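Local coordinates for protein alginate lyase (Aplysia kurodai, PDB 5GMT) that cleaves glycosidic bonds in alginate as a family 14 polysaccharide lyase, with a preference for polymannuronate, at residues A[15-20]-A[268-273]; A[92-97]-A[195-200]. One frame throughout, in Å; residues are numbered along the deposited sequence.

How the interactions relate
From the N terminus, the chain first lays down strand 14-19, whose partner is the last long strand, 261-272. Interaction 1 (15-20 with 268-273) therefore closes a loop of almost the whole chain. Interaction 2 (92-97 with 195-200) closes a shorter loop nested wholly inside it. The two share one antiparallel sheet and do not cross. Strand 261-272 pairs with strand 92-102, so the four strands run side by side as 14-19, 261-272, 92-102 and 191-199. The centres of interactions 1 and 2 lie about 10 Å apart. Probable hydrogen bonds from Ile94 N to Leu271 O and from Lys96 N to Gln269 O, both 2.8 Å, join the two contacts.

Interaction 1 of 2, residues A[15-20]-A[268-273]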
ATOM      1  N   THR A  15      -7.852  11.002 -14.061  1.00 17.22           N
ATOM      2  CA  THR A  15      -8.317   9.902 -13.225  1.00 18.22           C
ATOM      3  C   THR A  15      -8.730   8.737 -14.114  1.00 17.67           C
ATOM      4  O   THR A  15      -9.619   8.882 -14.948  1.00 25.01           O
ATOM      5  CB  THR A  15      -9.494  10.333 -12.321  1.00 20.02           C
ATOM      6  OG1 THR A  15      -9.060  11.376 -11.445  1.00 24.34           O
ATOM      7  CG2 THR A  15      -9.985   9.170 -11.495  1.00 19.69           C
ATOM      8  N   VAL A  16      -8.078   7.587 -13.959  1.00 12.73           N
ATOM      9  CA  VAL A  16      -8.373   6.441 -14.813  1.00 14.90           C
ATOM     10  C   VAL A  16      -9.277   5.426 -14.109  1.00 16.59           C
ATOM     11  O   VAL A  16      -9.969   4.662 -14.766  1.00 15.28           O
ATOM     12  CB  VAL A  16      -7.076   5.739 -15.308  1.00 15.54           C
ATOM     13  CG1 VAL A  16      -6.257   6.703 -16.166  1.00 16.52           C
ATOM     14  CG2 VAL A  16      -6.240   5.227 -14.147  1.00 12.49           C
ATOM     15  N   TRP A  17      -9.294   5.449 -12.777  1.00 11.38           N
ATOM     16  CA  TRP A  17     -10.141   4.551 -12.001  1.00 10.90           C
ATOM     17  C   TRP A  17     -10.456   5.156 -10.640  1.00  9.14           C
ATOM     18  O   TRP A  17      -9.628   5.828 -10.052  1.00 11.58           O
ATOM     19  CB  TRP A  17      -9.461   3.185 -11.837  1.00 11.24           C
ATOM     20  CG  TRP A  17     -10.132   2.240 -10.866  1.00 12.56           C
ATOM     21  CD1 TRP A  17     -11.152   1.360 -11.129  1.00 12.95           C
ATOM     22  CD2 TRP A  17      -9.805   2.070  -9.483  1.00 11.38           C
ATOM     23  NE1 TRP A  17     -11.482   0.664  -9.987  1.00 11.69           N
ATOM     24  CE2 TRP A  17     -10.664   1.080  -8.966  1.00 10.68           C
ATOM     25  CE3 TRP A  17      -8.872   2.664  -8.631  1.00 13.42           C
ATOM     26  CZ2 TRP A  17     -10.623   0.680  -7.639  1.00  9.76           C
ATOM     27  CZ3 TRP A  17      -8.831   2.259  -7.314  1.00  9.38           C
ATOM     28  CH2 TRP A  17      -9.701   1.277  -6.832  1.00  8.70           C
ATOM     29  N   SER A  18     -11.671   4.925 -10.154  1.00 11.28           N
ATOM     30  CA  SER A  18     -12.015   5.307  -8.790  1.00  7.94           C
ATOM     31  C   SER A  18     -13.007   4.316  -8.203  1.00  8.63           C
ATOM     32  O   SER A  18     -13.675   3.580  -8.934  1.00  9.51           O
ATOM     33  CB  SER A  18     -12.591   6.726  -8.737  1.00 14.20           C
ATOM     34  OG  SER A  18     -13.861   6.784  -9.365  1.00 14.85           O
ATOM     35  N   LEU A  19     -13.094   4.303  -6.877  1.00 10.01           N
ATOM     36  CA  LEU A  19     -14.068   3.480  -6.178  1.00 10.77           C
ATOM     37  C   LEU A  19     -14.493   4.217  -4.916  1.00 10.16           C
ATOM     38  O   LEU A  19     -13.750   4.285  -3.943  1.00  9.88           O
ATOM     39  CB  LEU A  19     -13.484   2.093  -5.864  1.00  8.06           C
ATOM     40  CG  LEU A  19     -14.422   1.012  -5.312  1.00  8.59           C
ATOM     41  CD1 LEU A  19     -13.941  -0.373  -5.715  1.00  9.20           C
ATOM     42  CD2 LEU A  19     -14.573   1.104  -3.786  1.00  9.75           C
ATOM     43  N   SER A  20     -15.692   4.793  -4.947  1.00  9.05           N
ATOM     44  CA  SER A  20     -16.162   5.641  -3.859  1.00  9.77           C
ATOM     45  C   SER A  20     -16.583   4.812  -2.667  1.00 10.77           C
ATOM     46  O   SER A  20     -16.237   5.128  -1.527  1.00 13.74           O
ATOM     47  CB  SER A  20     -17.347   6.508  -4.313  1.00 12.56           C
ATOM     48  OG  SER A  20     -17.016   7.219  -5.486  1.00 13.83           O
ATOM     49  N   PHE A 268     -11.296   5.513  -3.103  1.00  8.53           N
ATOM     50  CA  PHE A 268     -10.130   5.109  -3.897  1.00  9.88           C
ATOM     51  C   PHE A 268     -10.053   5.876  -5.213  1.00 10.04           C
ATOM     52  O   PHE A 268     -11.071   6.091  -5.869  1.00  9.88           O
ATOM     53  CB  PHE A 268     -10.186   3.612  -4.217  1.00 10.00           C
ATOM     54  CG  PHE A 268     -10.003   2.718  -3.031  1.00 10.49           C
ATOM     55  CD1 PHE A 268      -8.743   2.239  -2.697  1.00  7.77           C
ATOM     56  CD2 PHE A 268     -11.091   2.334  -2.259  1.00  9.41           C
ATOM     57  CE1 PHE A 268      -8.578   1.412  -1.604  1.00  5.55           C
ATOM     58  CE2 PHE A 268     -10.928   1.490  -1.175  1.00  7.21           C
ATOM     59  CZ  PHE A 268      -9.666   1.023  -0.854  1.00  9.89           C
ATOM     60  N   GLN A 269      -8.845   6.260  -5.618  1.00 10.56           N
ATOM     61  CA  GLN A 269      -8.619   6.869  -6.932  1.00  7.87           C
ATOM     62  C   GLN A 269      -7.241   6.505  -7.463  1.00  9.04           C
ATOM     63  O   GLN A 269      -6.269   6.478  -6.707  1.00  7.64           O
ATOM     64  CB  GLN A 269      -8.700   8.394  -6.881  1.00 11.93           C
ATOM     65  CG  GLN A 269      -9.924   9.008  -6.260  1.00 19.27           C
ATOM     66  CD  GLN A 269      -9.780  10.518  -6.176  1.00 23.47           C
ATOM     67  OE1 GLN A 269      -9.410  11.170  -7.155  1.00 26.52           O
ATOM     68  NE2 GLN A 269     -10.039  11.074  -5.002  1.00 32.71           N
ATOM     69  N   ILE A 270      -7.156   6.261  -8.765  1.00  9.03           N
ATOM     70  CA  ILE A 270      -5.860   6.137  -9.406  1.00  9.44           C
ATOM     71  C   ILE A 270      -5.806   7.138 -10.544  1.00 11.79           C
ATOM     72  O   ILE A 270      -6.655   7.119 -11.448  1.00 11.85           O
ATOM     73  CB  ILE A 270      -5.596   4.707  -9.919  1.00 11.04           C
ATOM     74  CG1 ILE A 270      -5.389   3.759  -8.734  1.00  8.35           C
ATOM     75  CG2 ILE A 270      -4.370   4.681 -10.807  1.00  6.71           C
ATOM     76  CD1 ILE A 270      -5.183   2.302  -9.138  1.00  9.54           C
ATOM     77  N   LEU A 271      -4.832   8.039 -10.466  1.00  7.81           N
ATOM     78  CA  LEU A 271      -4.580   9.013 -11.525  1.00 11.47           C
ATOM     79  C   LEU A 271      -3.266   8.721 -12.221  1.00 14.40           C
ATOM     80  O   LEU A 271      -2.381   8.084 -11.640  1.00  8.64           O
ATOM     81  CB  LEU A 271      -4.540  10.440 -10.966  1.00 12.07           C
ATOM     82  CG  LEU A 271      -5.761  10.899 -10.178  1.00 14.33           C
ATOM     83  CD1 LEU A 271      -5.586  10.565  -8.703  1.00 12.52           C
ATOM     84  CD2 LEU A 271      -5.953  12.395 -10.382  1.00 18.93           C
ATOM     85  N   THR A 272      -3.131   9.208 -13.455  1.00 11.56           N
ATOM     86  CA  THR A 272      -1.887   9.051 -14.199  1.00  9.08           C
ATOM     87  C   THR A 272      -1.357  10.411 -14.642  1.00 13.67           C
ATOM     88  O   THR A 272      -1.733  10.902 -15.704  1.00 14.94           O
ATOM     89  CB  THR A 272      -2.068   8.156 -15.443  1.00 10.43           C
ATOM     90  OG1 THR A 272      -3.124   8.682 -16.257  1.00 14.05           O
ATOM     91  CG2 THR A 272      -2.410   6.722 -15.050  1.00 11.48           C
ATOM     92  N   PRO A 273      -0.484  11.022 -13.828  1.00 12.31           N
ATOM     93  CA  PRO A 273       0.111  12.303 -14.218  1.00 10.47           C
ATOM     94  C   PRO A 273       1.195  12.088 -15.257  1.00 11.97           C
ATOM     95  O   PRO A 273       1.597  10.948 -15.503  1.00 12.36           O
ATOM     96  CB  PRO A 273       0.718  12.818 -12.915  1.00 14.28           C
ATOM     97  CG  PRO A 273       1.132  11.542 -12.196  1.00 15.17           C
ATOM     98  CD  PRO A 273       0.096  10.500 -12.573  1.00 12.12           C
TER
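Trp17 and Ile270 face each other across two antiparallel strands, and the benzene part of the indole does the touching. Its CE3 atom lies 3.7 Å from Ile270 CG1. Farther along the ring, Trp17 CH2 reaches Phe268 CB at 3.5 Å. With CG trans to the backbone N (chi1 170°), the indole leans along the neighbouring strand. Leu19 lies beside Phe268, pointing the same way, with Leu19 CB 4.0 Å from Phe268 CB. Leu19 O comes to the edge of the Phe268 ring, in its plane. On the face that carries Thr15, Ser18, Gln269 and Leu271, Thr15 OG1 meets Leu271 CD2 at 3.4 Å.

Backbone bonds fix this register. Ile270 N gives a nearly straight bond to Trp17 O (2.8 Å, 170° at the hydrogen). Leu19 and Phe268 bond each other in both directions. Ile270 O takes two donors: Val16 N at 2.9 Å and, weakly, Trp17 N at 3.4 Å. Val16 CG2 also packs on Ile270 CG2 at 3.9 Å.

Outside the pair, the His34 ring stacks with the Trp17 ring, and the backbone O of His34 accepts the bond from Trp17 NE1. Phe35 meets the Phe268 ring edge-to-face. Strand 92-102 flanks the other edge of strand 261-272, where Met93 and Leu95 touch Ile270.

With Val16 and Trp17 both opposite Ile270, the arrangement is a classic beta bulge. It lies where the first strand pairs with the last long strand in a sheet of this concanavalin-clan fold.

Interaction 2 of 2, residues A[92-97]-A[195-200]; sequences AMILKY and SEEVHI
Ala92 CB sits over one face of the His199 imidazole, almost above its centre. This CH-pi contact measures 3.6 Å from Ala92 CB to the ring centroid, 14° off the ring normal. Next along the same face of the sheet, Ile94 and Glu197 cross at a slant. Ile94 CG1 touches Glu197 CG at 3.6 Å, and Ile94 CD1 lies against the carboxylate carbon CD. Glu197 has its CG opposite the backbone N (chi1 177°) and its chain extended, which carries the carboxylate to the edge of His199. There His199 NE2 donates to Glu197 OE2 at 2.8 Å. NE2 meets OE2 on its anti side, tilted 23° out of the carboxylate plane, while OE2 lies close to the plane of the imidazole.

The backbones pair in regular antiparallel fashion. Met93 and Val198 exchange two hydrogen bonds, as do Leu95 and Glu196. Leu95 and Glu196 point to the other face of the sheet, where Glu196 OE1 accepts a bond from Leu115 N.

Trp209 stacks with His199. His199 ND1 accepts from Ala276 N while NE2 donates to Glu197, so the two ring nitrogens play opposite roles. Together these bonds hold the rotation of the ring, and the carboxylate of Glu197 would probably polarise the imidazole.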
ATOM      1  N   ALA A  92       3.982   6.659 -14.436  1.00  8.66           N
ATOM      2  CA  ALA A  92       3.653   7.496 -13.288  1.00 10.84           C
ATOM      3  C   ALA A  92       2.195   7.290 -12.877  1.00  9.44           C
ATOM      4  O   ALA A  92       1.295   7.235 -13.716  1.00  7.70           O
ATOM      5  CB  ALA A  92       3.924   8.970 -13.594  1.00 10.08           C
ATOM      6  N   MET A  93       1.971   7.183 -11.572  1.00  8.25           N
ATOM      7  CA  MET A  93       0.651   6.872 -11.074  1.00  9.87           C
ATOM      8  C   MET A  93       0.471   7.511  -9.705  1.00 10.80           C
ATOM      9  O   MET A  93       1.418   7.587  -8.923  1.00  9.34           O
ATOM     10  CB  MET A  93       0.489   5.350 -11.004  1.00 13.95           C
ATOM     11  CG  MET A  93      -0.898   4.807 -11.140  1.00 14.88           C
ATOM     12  SD  MET A  93      -0.861   3.002 -11.081  1.00  9.54           S
ATOM     13  CE  MET A  93      -0.763   2.612 -12.824  1.00  8.25           C
ATOM     14  N   ILE A  94      -0.740   7.978  -9.422  1.00 10.10           N
ATOM     15  CA  ILE A  94      -1.085   8.455  -8.092  1.00  9.10           C
ATOM     16  C   ILE A  94      -2.209   7.594  -7.527  1.00  8.67           C
ATOM     17  O   ILE A  94      -3.247   7.437  -8.159  1.00  9.89           O
ATOM     18  CB  ILE A  94      -1.547   9.935  -8.095  1.00  7.13           C
ATOM     19  CG1 ILE A  94      -0.448  10.858  -8.629  1.00 10.01           C
ATOM     20  CG2 ILE A  94      -1.967  10.369  -6.697  1.00  6.73           C
ATOM     21  CD1 ILE A  94      -0.901  12.319  -8.732  1.00 11.39           C
ATOM     22  N   LEU A  95      -1.991   7.020  -6.353  1.00  7.60           N
ATOM     23  CA  LEU A  95      -3.052   6.298  -5.654  1.00  5.50           C
ATOM     24  C   LEU A  95      -3.563   7.153  -4.516  1.00  6.33           C
ATOM     25  O   LEU A  95      -2.767   7.669  -3.740  1.00  8.46           O
ATOM     26  CB  LEU A  95      -2.534   4.973  -5.098  1.00  9.05           C
ATOM     27  CG  LEU A  95      -3.488   4.200  -4.188  1.00  7.79           C
ATOM     28  CD1 LEU A  95      -4.694   3.725  -4.990  1.00  8.07           C
ATOM     29  CD2 LEU A  95      -2.786   3.007  -3.528  1.00  6.27           C
ATOM     30  N   LYS A  96      -4.879   7.298  -4.407  1.00  6.03           N
ATOM     31  CA  LYS A  96      -5.467   8.005  -3.270  1.00  7.65           C
ATOM     32  C   LYS A  96      -6.488   7.105  -2.623  1.00  7.26           C
ATOM     33  O   LYS A  96      -7.164   6.369  -3.319  1.00  7.06           O
ATOM     34  CB  LYS A  96      -6.149   9.299  -3.704  1.00 11.41           C
ATOM     35  CG  LYS A  96      -5.229  10.330  -4.322  1.00 10.06           C
ATOM     36  CD  LYS A  96      -5.983  11.611  -4.631  1.00 15.64           C
ATOM     37  CE  LYS A  96      -5.085  12.602  -5.334  1.00 22.68           C
ATOM     38  NZ  LYS A  96      -5.776  13.903  -5.581  1.00 28.78           N
ATOM     39  N   TYR A  97      -6.606   7.172  -1.299  1.00  6.80           N
ATOM     40  CA  TYR A  97      -7.719   6.546  -0.605  1.00  7.49           C
ATOM     41  C   TYR A  97      -7.832   7.154   0.777  1.00  8.82           C
ATOM     42  O   TYR A  97      -6.879   7.748   1.270  1.00  8.21           O
ATOM     43  CB  TYR A  97      -7.569   5.022  -0.507  1.00  6.36           C
ATOM     44  CG  TYR A  97      -6.315   4.505   0.170  1.00  6.37           C
ATOM     45  CD1 TYR A  97      -5.175   4.218  -0.573  1.00  7.85           C
ATOM     46  CD2 TYR A  97      -6.274   4.286   1.544  1.00  5.75           C
ATOM     47  CE1 TYR A  97      -4.009   3.719   0.040  1.00  7.52           C
ATOM     48  CE2 TYR A  97      -5.122   3.789   2.164  1.00  8.95           C
ATOM     49  CZ  TYR A  97      -3.992   3.507   1.402  1.00  7.58           C
ATOM     50  OH  TYR A  97      -2.845   3.010   2.008  1.00  7.75           O
ATOM     51  N   SER A 195      -2.279   9.968  -0.069  1.00  4.81           N
ATOM     52  CA  SER A 195      -1.904   9.956  -1.478  1.00  5.83           C
ATOM     53  C   SER A 195      -0.510   9.387  -1.633  1.00  7.07           C
ATOM     54  O   SER A 195       0.371   9.660  -0.822  1.00  8.33           O
ATOM     55  CB  SER A 195      -1.994  11.363  -2.100  1.00  8.74           C
ATOM     56  OG  SER A 195      -1.055  12.253  -1.534  1.00 13.79           O
ATOM     57  N   GLU A 196      -0.327   8.566  -2.667  1.00  5.05           N
ATOM     58  CA  GLU A 196       0.984   8.022  -2.975  1.00  4.52           C
ATOM     59  C   GLU A 196       1.223   8.240  -4.450  1.00  7.66           C
ATOM     60  O   GLU A 196       0.540   7.644  -5.278  1.00  7.13           O
ATOM     61  CB  GLU A 196       1.085   6.532  -2.633  1.00  4.28           C
ATOM     62  CG  GLU A 196       2.502   5.966  -2.869  1.00  5.01           C
ATOM     63  CD  GLU A 196       2.581   4.449  -2.774  1.00  7.34           C
ATOM     64  OE1 GLU A 196       1.650   3.769  -3.258  1.00  9.15           O
ATOM     65  OE2 GLU A 196       3.582   3.932  -2.218  1.00  7.02           O
ATOM     66  N   GLU A 197       2.176   9.110  -4.766  1.00  6.30           N
ATOM     67  CA  GLU A 197       2.522   9.421  -6.138  1.00  5.47           C
ATOM     68  C   GLU A 197       3.849   8.763  -6.481  1.00  6.16           C
ATOM     69  O   GLU A 197       4.843   8.944  -5.784  1.00  5.84           O
ATOM     70  CB  GLU A 197       2.605  10.935  -6.369  1.00  6.55           C
ATOM     71  CG  GLU A 197       3.038  11.274  -7.795  1.00  7.17           C
ATOM     72  CD  GLU A 197       2.763  12.720  -8.194  1.00 10.10           C
ATOM     73  OE1 GLU A 197       2.365  13.522  -7.329  1.00 10.79           O
ATOM     74  OE2 GLU A 197       2.954  13.053  -9.386  1.00 12.16           O
ATOM     75  N   VAL A 198       3.841   7.974  -7.547  1.00  6.55           N
ATOM     76  CA  VAL A 198       4.995   7.169  -7.897  1.00  5.75           C
ATOM     77  C   VAL A 198       5.425   7.448  -9.324  1.00  6.39           C
ATOM     78  O   VAL A 198       4.619   7.341 -10.243  1.00  7.76           O
ATOM     79  CB  VAL A 198       4.701   5.656  -7.764  1.00  5.10           C
ATOM     80  CG1 VAL A 198       5.922   4.837  -8.214  1.00  8.44           C
ATOM     81  CG2 VAL A 198       4.310   5.302  -6.338  1.00  6.06           C
ATOM     82  N   HIS A 199       6.689   7.818  -9.504  1.00  4.12           N
ATOM     83  CA  HIS A 199       7.265   7.943 -10.840  1.00  6.89           C
ATOM     84  C   HIS A 199       8.427   6.970 -10.916  1.00  7.56           C
ATOM     85  O   HIS A 199       9.408   7.114 -10.183  1.00  5.48           O
ATOM     86  CB  HIS A 199       7.725   9.383 -11.122  1.00  7.51           C
ATOM     87  CG  HIS A 199       6.598  10.365 -11.211  1.00  9.52           C
ATOM     88  ND1 HIS A 199       6.387  11.155 -12.319  1.00  9.75           N
ATOM     89  CD2 HIS A 199       5.599  10.656 -10.343  1.00 10.01           C
ATOM     90  CE1 HIS A 199       5.312  11.897 -12.128  1.00 11.08           C
ATOM     91  NE2 HIS A 199       4.819  11.620 -10.933  1.00  9.39           N
ATOM     92  N   ILE A 200       8.320   5.962 -11.778  1.00  6.71           N
ATOM     93  CA  ILE A 200       9.347   4.937 -11.786  1.00  8.20           C
ATOM     94  C   ILE A 200      10.560   5.475 -12.523  1.00  7.85           C
ATOM     95  O   ILE A 200      10.464   6.450 -13.270  1.00 10.81           O
ATOM     96  CB  ILE A 200       8.855   3.601 -12.409  1.00  8.22           C
ATOM     97  CG1 ILE A 200       8.410   3.778 -13.862  1.00  8.75           C
ATOM     98  CG2 ILE A 200       7.719   3.010 -11.581  1.00 10.96           C
ATOM     99  CD1 ILE A 200       7.874   2.458 -14.459  1.00 10.91           C
TER